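Side-chain contacts in core protein VP4 (Bluetongue virus, PDB 2JHP), which caps the viral messenger RNA inside the core, combining the capping activities, methyl transfer included, in one elongated chain: residues H194-G199 with K246-H251; P225-C230 with V235-I240. All coordinates share one frame; numbering follows the deposited sequence.

Interaction 1. Residues H194-G199 with K246-H251; sequences HYIGCG and KDILKH. With SAH (S-adenosyl-L-homocysteine), chain C.
At the first strand of a Rossmann-like methyltransferase sheet, 192-196, the side chains of His-194 and Ile-196 meet Ile-248 on the short helix 246-249, while the glycine-rich turn that follows the strand receives the ligand. The contact is small, buried and without a hydrogen bond between the segments. Ile-248 spreads its two branches over both strand residues. With CG1 anti to its carbonyl carbon (chi1 -53°), its CD1 runs tip to tip into Ile-196 CD1 at 3.8 Å, and its methyl CG2 comes to 3.5 Å from His-194 ND1, approaching the imidazole obliquely. At the edge of the same ring, close to its plane, His-251 O stands 3.7 Å from His-194 CE1. Both ring nitrogens are engaged, NE2 with Glu-192 and ND1 with Tyr-223 OH, which should fix the rotation of the imidazole, and His-221 stacks on it. Ile-196 divides its work: CD1 goes to the helix, whereas CG2, anti to the backbone N, lies 3.5 Å from C2 of the SAH adenine. Ile-248 is thus the residue through which helix 246-249 packs on this strand. Beyond the strand, SAH N gives a 2.8 Å hydrogen bond to Gly-197 O and weak ones to Tyr-195 OH, at 3.1 Å, and Cys-198 O. Gly-197 and Gly-199 both have positive phi, and Gly-199 N lies 3.8 Å from SAH CA. A glycine-rich turn after the first parallel strand, at the amino-acid end of the cofactor product and holding it through backbone carbonyls, is found here as in Rossmann-fold methyltransferases.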
loop_
_atom_site.group_PDB
_atom_site.type_symbol
_atom_site.label_atom_id
_atom_site.label_comp_id
_atom_site.label_asym_id
_atom_site.label_seq_id
_atom_site.Cartn_x
_atom_site.Cartn_y
_atom_site.Cartn_z
ATOM N N HIS A 194 -17.980 -9.889 -23.137
ATOM C CA HIS A 194 -18.740 -10.884 -23.861
ATOM C C HIS A 194 -18.326 -12.271 -23.356
ATOM O O HIS A 194 -17.179 -12.699 -23.541
ATOM C CB HIS A 194 -18.501 -10.729 -25.364
ATOM C CG HIS A 194 -19.013 -9.439 -25.921
ATOM N ND1 HIS A 194 -20.161 -9.358 -26.676
ATOM C CD2 HIS A 194 -18.544 -8.173 -25.810
ATOM C CE1 HIS A 194 -20.376 -8.098 -27.015
ATOM N NE2 HIS A 194 -19.406 -7.359 -26.505
ATOM N N TYR A 195 -19.264 -12.947 -22.698
ATOM C CA TYR A 195 -18.996 -14.205 -22.000
ATOM C C TYR A 195 -19.747 -15.339 -22.687
ATOM O O TYR A 195 -20.942 -15.536 -22.465
ATOM C CB TYR A 195 -19.424 -14.079 -20.527
ATOM C CG TYR A 195 -18.999 -15.187 -19.572
ATOM C CD1 TYR A 195 -18.404 -16.362 -20.023
ATOM C CD2 TYR A 195 -19.230 -15.059 -18.204
ATOM C CE1 TYR A 195 -18.026 -17.368 -19.132
ATOM C CE2 TYR A 195 -18.867 -16.060 -17.304
ATOM C CZ TYR A 195 -18.265 -17.209 -17.773
ATOM O OH TYR A 195 -17.896 -18.199 -16.887
ATOM N N ILE A 196 -19.022 -16.068 -23.529
ATOM C CA ILE A 196 -19.565 -17.174 -24.308
ATOM C C ILE A 196 -19.397 -18.460 -23.514
ATOM O O ILE A 196 -18.295 -18.769 -23.049
ATOM C CB ILE A 196 -18.815 -17.381 -25.677
ATOM C CG1 ILE A 196 -18.155 -16.088 -26.217
ATOM C CG2 ILE A 196 -19.719 -18.091 -26.679
ATOM C CD1 ILE A 196 -19.084 -15.076 -26.826
ATOM N N GLY A 197 -20.481 -19.219 -23.389
ATOM C CA GLY A 197 -20.474 -20.447 -22.605
ATOM C C GLY A 197 -20.643 -20.130 -21.133
ATOM O O GLY A 197 -20.005 -20.749 -20.277
ATOM N N CYS A 198 -21.514 -19.165 -20.843
ATOM C CA CYS A 198 -21.715 -18.670 -19.479
ATOM C C CYS A 198 -22.374 -19.676 -18.524
ATOM O O CYS A 198 -22.285 -19.528 -17.299
ATOM C CB CYS A 198 -22.494 -17.345 -19.495
ATOM S SG CYS A 198 -24.146 -17.414 -20.260
ATOM N N GLY A 199 -23.039 -20.684 -19.077
ATOM C CA GLY A 199 -23.712 -21.691 -18.261
ATOM C C GLY A 199 -24.986 -21.180 -17.608
ATOM O O GLY A 199 -25.753 -20.442 -18.230
ATOM N N LYS A 246 -19.635 -13.100 -36.179
ATOM C CA LYS A 246 -20.903 -12.451 -36.511
ATOM C C LYS A 246 -21.895 -12.423 -35.347
ATOM O O LYS A 246 -22.632 -11.450 -35.182
ATOM C CB LYS A 246 -21.553 -13.133 -37.711
ATOM C CG LYS A 246 -20.911 -12.813 -39.074
ATOM C CD LYS A 246 -21.341 -13.804 -40.168
ATOM C CE LYS A 246 -22.753 -13.532 -40.673
ATOM N NZ LYS A 246 -23.141 -14.464 -41.778
ATOM N N ASP A 247 -21.901 -13.484 -34.541
ATOM C CA ASP A 247 -22.818 -13.602 -33.402
ATOM C C ASP A 247 -22.517 -12.610 -32.278
ATOM O O ASP A 247 -23.342 -12.404 -31.387
ATOM C CB ASP A 247 -22.786 -15.030 -32.847
ATOM C CG ASP A 247 -23.111 -16.072 -33.899
ATOM O OD1 ASP A 247 -24.099 -15.876 -34.642
ATOM O OD2 ASP A 247 -22.381 -17.085 -33.983
ATOM N N ILE A 248 -21.331 -12.006 -32.336
ATOM C CA ILE A 248 -20.834 -11.100 -31.304
ATOM C C ILE A 248 -20.764 -9.656 -31.806
ATOM O O ILE A 248 -21.053 -8.721 -31.059
ATOM C CB ILE A 248 -19.446 -11.551 -30.802
ATOM C CG1 ILE A 248 -19.496 -13.016 -30.364
ATOM C CG2 ILE A 248 -18.957 -10.656 -29.661
ATOM C CD1 ILE A 248 -18.159 -13.639 -30.225
ATOM N N LEU A 249 -20.378 -9.487 -33.070
ATOM C CA LEU A 249 -20.370 -8.177 -33.722
ATOM C C LEU A 249 -21.712 -7.450 -33.607
ATOM O O LEU A 249 -21.742 -6.242 -33.352
ATOM C CB LEU A 249 -19.982 -8.286 -35.210
ATOM C CG LEU A 249 -18.545 -8.137 -35.744
ATOM C CD1 LEU A 249 -17.603 -7.394 -34.793
ATOM C CD2 LEU A 249 -17.962 -9.479 -36.122
ATOM N N LYS A 250 -22.812 -8.183 -33.783
ATOM C CA LYS A 250 -24.144 -7.572 -33.805
ATOM C C LYS A 250 -24.598 -7.009 -32.447
ATOM O O LYS A 250 -25.503 -6.174 -32.391
ATOM C CB LYS A 250 -25.196 -8.512 -34.427
ATOM C CG LYS A 250 -25.519 -9.775 -33.630
ATOM C CD LYS A 250 -26.660 -10.572 -34.270
ATOM C CE LYS A 250 -28.025 -9.922 -34.031
ATOM N NZ LYS A 250 -29.130 -10.610 -34.765
ATOM N N HIS A 251 -23.955 -7.446 -31.366
ATOM C CA HIS A 251 -24.267 -6.927 -30.029
ATOM C C HIS A 251 -23.197 -5.950 -29.536
ATOM O O HIS A 251 -22.930 -5.846 -28.331
ATOM C CB HIS A 251 -24.489 -8.076 -29.029
ATOM C CG HIS A 251 -25.514 -9.072 -29.475
ATOM N ND1 HIS A 251 -26.834 -8.739 -29.688
ATOM C CD2 HIS A 251 -25.409 -10.392 -29.761
ATOM C CE1 HIS A 251 -27.499 -9.809 -30.088
ATOM N NE2 HIS A 251 -26.658 -10.827 -30.134
HETATM N N SAH C . -19.233 -20.928 -17.598
HETATM C CA SAH C . -20.088 -22.004 -17.002
HETATM C CB SAH C . -19.508 -23.403 -17.232
HETATM C CG SAH C . -19.399 -23.790 -18.704
HETATM S SD SAH C . -20.574 -25.094 -19.126
HETATM C C SAH C . -20.313 -21.745 -15.516
HETATM O O SAH C . -19.511 -21.080 -14.857
HETATM O OXT SAH C . -21.311 -22.187 -14.947
HETATM C "C5'" SAH C . -20.281 -24.965 -20.901
HETATM C "C4'" SAH C . -21.499 -24.349 -21.565
HETATM O "O4'" SAH C . -21.210 -23.979 -22.888
HETATM C "C3'" SAH C . -22.683 -25.297 -21.650
HETATM O "O3'" SAH C . -23.627 -24.879 -20.698
HETATM C "C2'" SAH C . -23.213 -25.152 -23.068
HETATM O "O2'" SAH C . -24.579 -24.816 -23.073
HETATM C "C1'" SAH C . -22.425 -23.977 -23.603
HETATM N N9 SAH C . -22.119 -23.986 -25.042
HETATM C C8 SAH C . -21.781 -25.044 -25.844
HETATM N N7 SAH C . -21.552 -24.570 -27.091
HETATM C C5 SAH C . -21.726 -23.231 -27.091
HETATM C C6 SAH C . -21.620 -22.259 -28.080
HETATM N N6 SAH C . -21.284 -22.598 -29.320
HETATM N N1 SAH C . -21.871 -20.934 -27.766
HETATM C C2 SAH C . -22.220 -20.579 -26.482
HETATM N N3 SAH C . -22.319 -21.552 -25.505
HETATM C C4 SAH C . -22.079 -22.852 -25.805
#

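Interaction 2. Residues P225-C230 with V235-I240; sequences PIAPEC and VIVHNI. With SAH (S-adenosyl-L-homocysteine), chain C.
Asn-239, just past the end of strand 235-238, makes the one direct hydrogen bond to 225-230, and it is weak: ND2 lies 2.9 Å from Ala-227 O with an angle of only 127° at the hydrogen. This is the strand-to-strand connection at the border of the Rossmann-like sheet, where the chain leaves strand 219-223, turns back over a length with no regular structure and re-enters as the outermost strand 235-238; the two segments run 164° apart. Asn-239 CG sits anti to the carbonyl carbon (chi1 -55°), which lets the amide reach across, and its ND2 also bonds Asp-224 O. Beside it Ala-227 CB, in a poorly ordered residue, touches Val-237 CG1 at 3.9 Å. The other methyl of Val-237, CG2, packs 3.7 Å from Cys-230 CB, so each methyl meets a different part of the loop, and CG1 also comes within 3.5 Å of Pro-228 O. Near the ligand, Pro-225 CA makes a CA-H...O contact with Asn-239 O, and its ring carbon CD lies 3.4 Å from Ile-240 O and 3.9 Å from SAH N3, beside the adenine. At the far end a water lies within hydrogen-bonding distance of both Cys-230 O and Val-235 O. There Cys-230 SG, anti to its backbone N, rests 3.7 Å from Val-235 CB.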
loop_
_atom_site.group_PDB
_atom_site.type_symbol
_atom_site.label_atom_id
_atom_site.label_comp_id
_atom_site.label_asym_id
_atom_site.label_seq_id
_atom_site.Cartn_x
_atom_site.Cartn_y
_atom_site.Cartn_z
ATOM N N PRO A 225 -27.190 -21.151 -25.063
ATOM C CA PRO A 225 -28.509 -21.782 -25.279
ATOM C C PRO A 225 -29.327 -22.099 -24.004
ATOM O O PRO A 225 -30.558 -21.993 -24.032
ATOM C CB PRO A 225 -28.151 -23.079 -26.010
ATOM C CG PRO A 225 -26.976 -22.709 -26.816
ATOM C CD PRO A 225 -26.160 -21.736 -25.947
ATOM N N ILE A 226 -28.662 -22.482 -22.913
ATOM C CA ILE A 226 -29.356 -22.816 -21.657
ATOM C C ILE A 226 -29.267 -21.728 -20.569
ATOM O O ILE A 226 -29.545 -21.991 -19.393
ATOM C CB ILE A 226 -28.907 -24.197 -21.078
ATOM C CG1 ILE A 226 -27.440 -24.161 -20.612
ATOM C CG2 ILE A 226 -29.169 -25.311 -22.085
ATOM C CD1 ILE A 226 -27.154 -24.986 -19.344
ATOM N N ALA A 227 -28.896 -20.510 -20.961
ATOM C CA ALA A 227 -28.820 -19.391 -20.020
ATOM C C ALA A 227 -30.206 -18.955 -19.544
ATOM O O ALA A 227 -31.093 -18.722 -20.363
ATOM C CB ALA A 227 -28.074 -18.218 -20.638
ATOM N N PRO A 228 -30.393 -18.848 -18.217
ATOM C CA PRO A 228 -31.667 -18.417 -17.641
ATOM C C PRO A 228 -31.879 -16.902 -17.756
ATOM O O PRO A 228 -30.990 -16.195 -18.237
ATOM C CB PRO A 228 -31.528 -18.828 -16.173
ATOM C CG PRO A 228 -30.078 -18.709 -15.905
ATOM C CD PRO A 228 -29.399 -19.147 -17.170
ATOM N N GLU A 229 -33.046 -16.414 -17.330
ATOM C CA GLU A 229 -33.308 -14.973 -17.265
ATOM C C GLU A 229 -32.378 -14.303 -16.260
ATOM O O GLU A 229 -31.975 -14.915 -15.268
ATOM C CB GLU A 229 -34.767 -14.690 -16.884
ATOM C CG GLU A 229 -35.714 -14.429 -18.061
ATOM C CD GLU A 229 -37.163 -14.283 -17.631
ATOM O OE1 GLU A 229 -38.066 -14.564 -18.452
ATOM O OE2 GLU A 229 -37.404 -13.890 -16.468
ATOM N N CYS A 230 -32.027 -13.051 -16.532
ATOM C CA CYS A 230 -31.254 -12.255 -15.584
ATOM C C CYS A 230 -31.784 -10.823 -15.499
ATOM O O CYS A 230 -31.580 -9.999 -16.407
ATOM C CB CYS A 230 -29.762 -12.275 -15.917
ATOM S SG CYS A 230 -28.723 -11.600 -14.599
ATOM N N VAL A 235 -26.698 -7.070 -17.334
ATOM C CA VAL A 235 -26.537 -8.410 -17.920
ATOM C C VAL A 235 -27.511 -8.628 -19.065
ATOM O O VAL A 235 -28.716 -8.789 -18.865
ATOM C CB VAL A 235 -26.646 -9.574 -16.891
ATOM C CG1 VAL A 235 -26.349 -10.892 -17.570
ATOM C CG2 VAL A 235 -25.671 -9.358 -15.725
ATOM N N ILE A 236 -26.957 -8.614 -20.269
ATOM C CA ILE A 236 -27.710 -8.837 -21.489
ATOM C C ILE A 236 -27.512 -10.299 -21.904
ATOM O O ILE A 236 -26.391 -10.736 -22.195
ATOM C CB ILE A 236 -27.302 -7.818 -22.579
ATOM C CG1 ILE A 236 -27.746 -6.416 -22.154
ATOM C CG2 ILE A 236 -27.912 -8.173 -23.923
ATOM C CD1 ILE A 236 -27.040 -5.296 -22.879
ATOM N N VAL A 237 -28.614 -11.044 -21.916
ATOM C CA VAL A 237 -28.580 -12.499 -22.020
ATOM C C VAL A 237 -28.911 -12.976 -23.429
ATOM O O VAL A 237 -29.926 -12.591 -24.012
ATOM C CB VAL A 237 -29.513 -13.144 -20.957
ATOM C CG1 VAL A 237 -29.616 -14.663 -21.125
ATOM C CG2 VAL A 237 -29.028 -12.787 -19.557
ATOM N N HIS A 238 -28.028 -13.811 -23.967
ATOM C CA HIS A 238 -28.201 -14.378 -25.296
ATOM C C HIS A 238 -28.270 -15.899 -25.214
ATOM O O HIS A 238 -27.358 -16.541 -24.685
ATOM C CB HIS A 238 -27.063 -13.945 -26.224
ATOM C CG HIS A 238 -26.822 -12.468 -26.237
ATOM N ND1 HIS A 238 -27.640 -11.586 -26.912
ATOM C CD2 HIS A 238 -25.858 -11.716 -25.655
ATOM C CE1 HIS A 238 -27.192 -10.354 -26.745
ATOM N NE2 HIS A 238 -26.111 -10.407 -25.986
ATOM N N ASN A 239 -29.361 -16.464 -25.728
ATOM C CA ASN A 239 -29.529 -17.915 -25.790
ATOM C C ASN A 239 -29.100 -18.452 -27.148
ATOM O O ASN A 239 -29.685 -19.390 -27.688
ATOM C CB ASN A 239 -30.969 -18.302 -25.462
ATOM C CG ASN A 239 -31.421 -17.761 -24.120
ATOM O OD1 ASN A 239 -32.527 -17.220 -23.994
ATOM N ND2 ASN A 239 -30.563 -17.891 -23.107
ATOM N N ILE A 240 -28.048 -17.838 -27.673
ATOM C CA ILE A 240 -27.517 -18.115 -28.989
ATOM C C ILE A 240 -26.329 -19.056 -28.851
ATOM O O ILE A 240 -25.562 -18.967 -27.893
ATOM C CB ILE A 240 -27.125 -16.770 -29.688
ATOM C CG1 ILE A 240 -28.348 -16.145 -30.374
ATOM C CG2 ILE A 240 -25.985 -16.929 -30.690
ATOM C CD1 ILE A 240 -29.153 -15.186 -29.487
HETATM N N SAH C . -19.233 -20.928 -17.598
HETATM C CA SAH C . -20.088 -22.004 -17.002
HETATM C CB SAH C . -19.508 -23.403 -17.232
HETATM C CG SAH C . -19.399 -23.790 -18.704
HETATM S SD SAH C . -20.574 -25.094 -19.126
HETATM C C SAH C . -20.313 -21.745 -15.516
HETATM O O SAH C . -19.511 -21.080 -14.857
HETATM O OXT SAH C . -21.311 -22.187 -14.947
HETATM C "C5'" SAH C . -20.281 -24.965 -20.901
HETATM C "C4'" SAH C . -21.499 -24.349 -21.565
HETATM O "O4'" SAH C . -21.210 -23.979 -22.888
HETATM C "C3'" SAH C . -22.683 -25.297 -21.650
HETATM O "O3'" SAH C . -23.627 -24.879 -20.698
HETATM C "C2'" SAH C . -23.213 -25.152 -23.068
HETATM O "O2'" SAH C . -24.579 -24.816 -23.073
HETATM C "C1'" SAH C . -22.425 -23.977 -23.603
HETATM N N9 SAH C . -22.119 -23.986 -25.042
HETATM C C8 SAH C . -21.781 -25.044 -25.844
HETATM N N7 SAH C . -21.552 -24.570 -27.091
HETATM C C5 SAH C . -21.726 -23.231 -27.091
HETATM C C6 SAH C . -21.620 -22.259 -28.080
HETATM N N6 SAH C . -21.284 -22.598 -29.320
HETATM N N1 SAH C . -21.871 -20.934 -27.766
HETATM C C2 SAH C . -22.220 -20.579 -26.482
HETATM N N3 SAH C . -22.319 -21.552 -25.505
HETATM C C4 SAH C . -22.079 -22.852 -25.805
HETATM O O HOH W 1 -31.219 -7.888 -18.371
#

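How the interactions relate
Both contacts pack on the same Rossmann-like sheet and border one SAH site, their centres about 10 Å apart. Interaction 1 supplies the turn that holds the amino-acid end and a methyl against the adenine; interaction 2 brings Pro-225 and Ile-240 to the adenine and Ile-226 to the ribose. Asp-224, just before 225-230, joins them: OD2 takes Gly-199 N, while OD1 binds SAH and Ile-226 N. The segments also touch directly. His-251 of interaction 1 stacks on His-238 of interaction 2, with His-251 ND1 3.4 Å from His-238 CE1, and Cys-198 SG lies 4.0 Å from Ala-227 CB.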